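PDB 3BYQ: uncharacterized protein DUF1185 from Bordetella bronchiseptica RB50, which is of unknown function but adopts a variant of the Bacillus chorismate mutase fold and may play a role in amino-acid metabolism. Local coordinates for residues I13-Y18 / N147-G152. Residues are numbered along the deposited sequence; the frame is centred on the assembly and turned at random.
With EDO (1,2-ethanediol), chain O; EDO (1,2-ethanediol), chain Y.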
loop_
_atom_site.group_PDB
_atom_site.type_symbol
_atom_site.label_atom_id
_atom_site.label_comp_id
_atom_site.label_asym_id
_atom_site.label_seq_id
_atom_site.Cartn_x
_atom_site.Cartn_y
_atom_site.Cartn_z
ATOM N N ILE B 13 -9.800 -17.484 -6.730
ATOM C CA ILE B 13 -9.348 -16.646 -7.843
ATOM C C ILE B 13 -8.701 -17.523 -8.883
ATOM O O ILE B 13 -8.012 -18.513 -8.580
ATOM C CB ILE B 13 -8.447 -15.474 -7.452
ATOM C CG1 ILE B 13 -7.108 -15.968 -6.913
ATOM C CG2 ILE B 13 -9.160 -14.575 -6.433
ATOM C CD1 ILE B 13 -6.157 -14.847 -6.512
ATOM N N VAL B 14 -9.001 -17.191 -10.134
ATOM C CA VAL B 14 -8.438 -17.903 -11.291
ATOM C C VAL B 14 -7.835 -16.836 -12.186
ATOM O O VAL B 14 -8.534 -15.991 -12.695
ATOM C CB VAL B 14 -9.421 -18.784 -12.102
ATOM C CG1 VAL B 14 -8.687 -19.487 -13.254
ATOM C CG2 VAL B 14 -10.099 -19.815 -11.165
ATOM N N GLU B 15 -6.522 -16.894 -12.339
ATOM C CA GLU B 15 -5.779 -15.963 -13.178
ATOM C C GLU B 15 -5.328 -16.705 -14.420
ATOM O O GLU B 15 -4.607 -17.693 -14.333
ATOM C CB GLU B 15 -4.552 -15.456 -12.392
ATOM C CG GLU B 15 -3.685 -14.462 -13.129
ATOM C CD GLU B 15 -2.325 -14.279 -12.472
ATOM O OE1 GLU B 15 -1.477 -15.226 -12.430
ATOM O OE2 GLU B 15 -2.089 -13.143 -12.003
ATOM N N THR B 16 -5.734 -16.213 -15.570
ATOM C CA THR B 16 -5.369 -16.812 -16.847
ATOM C C THR B 16 -4.414 -15.853 -17.524
ATOM O O THR B 16 -4.748 -14.685 -17.729
ATOM C CB THR B 16 -6.593 -17.037 -17.741
ATOM O OG1 THR B 16 -7.591 -17.796 -17.015
ATOM C CG2 THR B 16 -6.209 -17.769 -19.020
ATOM N N THR B 17 -3.210 -16.352 -17.809
ATOM C CA THR B 17 -2.196 -15.558 -18.494
ATOM C C THR B 17 -1.965 -16.063 -19.915
ATOM O O THR B 17 -1.595 -17.217 -20.150
ATOM C CB THR B 17 -0.870 -15.586 -17.731
ATOM O OG1 THR B 17 -1.078 -15.094 -16.398
ATOM C CG2 THR B 17 0.183 -14.728 -18.436
ATOM N N TYR B 18 -2.200 -15.170 -20.860
ATOM C CA TYR B 18 -2.084 -15.483 -22.275
ATOM C C TYR B 18 -0.664 -15.264 -22.796
ATOM O O TYR B 18 -0.199 -15.945 -23.711
ATOM C CB TYR B 18 -3.071 -14.644 -23.091
ATOM C CG TYR B 18 -4.469 -14.984 -22.754
ATOM C CD1 TYR B 18 -5.054 -16.141 -23.247
ATOM C CD2 TYR B 18 -5.213 -14.186 -21.905
ATOM C CE1 TYR B 18 -6.352 -16.475 -22.911
ATOM C CE2 TYR B 18 -6.496 -14.510 -21.562
ATOM C CZ TYR B 18 -7.059 -15.672 -22.050
ATOM O OH TYR B 18 -8.356 -16.006 -21.711
ATOM N N ASN B 147 6.988 -20.104 -10.401
ATOM C CA ASN B 147 6.082 -19.017 -10.702
ATOM C C ASN B 147 5.468 -18.452 -9.431
ATOM O O ASN B 147 5.806 -18.892 -8.330
ATOM C CB ASN B 147 4.951 -19.516 -11.622
ATOM C CG ASN B 147 4.497 -18.480 -12.618
ATOM O OD1 ASN B 147 4.586 -17.263 -12.395
ATOM N ND2 ASN B 147 4.040 -18.965 -13.771
ATOM N N SER B 148 4.593 -17.466 -9.598
ATOM C CA SER B 148 3.979 -16.811 -8.438
ATOM C C SER B 148 2.620 -16.302 -8.755
ATOM O O SER B 148 2.324 -15.989 -9.905
ATOM C CB SER B 148 4.821 -15.574 -8.015
ATOM O OG SER B 148 6.133 -15.923 -7.661
ATOM N N ILE B 149 1.783 -16.258 -7.726
ATOM C CA ILE B 149 0.470 -15.616 -7.810
ATOM C C ILE B 149 0.247 -14.811 -6.511
ATOM O O ILE B 149 0.624 -15.256 -5.432
ATOM C CB ILE B 149 -0.657 -16.598 -8.075
ATOM C CG1 ILE B 149 -1.968 -15.832 -8.267
ATOM C CG2 ILE B 149 -0.772 -17.606 -6.926
ATOM C CD1 ILE B 149 -3.193 -16.706 -8.647
ATOM N N GLU B 150 -0.336 -13.632 -6.629
ATOM C CA GLU B 150 -0.615 -12.819 -5.443
ATOM C C GLU B 150 -1.956 -13.180 -4.836
ATOM O O GLU B 150 -2.947 -13.304 -5.551
ATOM C CB GLU B 150 -0.613 -11.316 -5.780
ATOM C CG GLU B 150 -0.497 -10.461 -4.513
ATOM C CD GLU B 150 -0.687 -8.994 -4.726
ATOM O OE1 GLU B 150 -1.820 -8.607 -5.087
ATOM O OE2 GLU B 150 0.283 -8.236 -4.489
ATOM N N ILE B 151 -2.001 -13.308 -3.515
ATOM C CA ILE B 151 -3.258 -13.551 -2.818
ATOM C C ILE B 151 -3.510 -12.443 -1.803
ATOM O O ILE B 151 -2.592 -11.685 -1.426
ATOM C CB ILE B 151 -3.285 -14.929 -2.080
ATOM C CG1 ILE B 151 -2.296 -14.970 -0.902
ATOM C CG2 ILE B 151 -3.026 -16.074 -3.085
ATOM C CD1 ILE B 151 -2.476 -16.187 0.053
ATOM N N GLY B 152 -4.738 -12.411 -1.317
ATOM C CA GLY B 152 -5.142 -11.451 -0.300
ATOM C C GLY B 152 -6.615 -11.180 -0.376
ATOM O O GLY B 152 -7.245 -11.412 -1.410
HETATM C C1 EDO O . -3.974 -11.255 -9.623
HETATM O O1 EDO O . -2.923 -10.625 -8.872
HETATM C C2 EDO O . -4.370 -12.548 -8.932
HETATM O O2 EDO O . -4.561 -12.308 -7.527
HETATM C C1 EDO Y . -10.608 -18.292 -18.102
HETATM O O1 EDO Y . -9.489 -18.879 -18.746
HETATM C C2 EDO Y . -11.126 -17.211 -19.019
HETATM O O2 EDO Y . -11.688 -17.862 -20.155
HETATM O O HOH W 1 -0.984 -12.490 -9.330
HETATM O O HOH W 2 1.029 -14.806 -11.793
#
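I149 reaches toward strand 13-17 with its CD1 methyl and meets two side chains there. CD1 of I149 lies 4.1 Å from CD1 of I13, methyl end to methyl end. The same I149 CD1 sits 4.2 Å from CB of E15, at the root of the glutamate chain. The I149 side chain is fully extended, with CG1 anti to the backbone N (chi1 -175°), and this sends CD1 across the gap. CD1 of I13 also touches the backbone O of E150 at 3.7 Å. I13 has two conformers, and its contacts hold for the one described.

No direct hydrogen bond joins the two strands; water bridges them. One water gives a hydrogen to OE2 of E15 and accepts one from the backbone N of E150. A second water donates to both OE1 of E15 and the backbone O of S148, at 2.6 Å from each. Each carboxylate oxygen of E15 thus has its own water link to the facing strand. An ethanediol, probably from the crystallisation liquor, lies beside I13 and E15. Its O2 donates to the E150 O at 2.7 Å, and its O1 bonds the first water.

The strand axes pass 9.4 Å apart at 138°, too far for a ladder. Strand 13-17 pairs antiparallel with strand 29-39, while strand 147-151 pairs with strand 130-136. Both belong to the mixed sheet of this chorismate mutase-like fold, and here they face each other without being neighbours in it.

Strand 13-17 continues the sheet into a second subunit through an antiparallel ladder. K9 NZ of that subunit makes a salt bridge with OE2 of E15. The E150 carboxylate leads away from strand 13-17. Its OE1 forms a salt bridge with R129 of the same chain, and OE2 a hydrogen bond with Y128 OH of a third subunit.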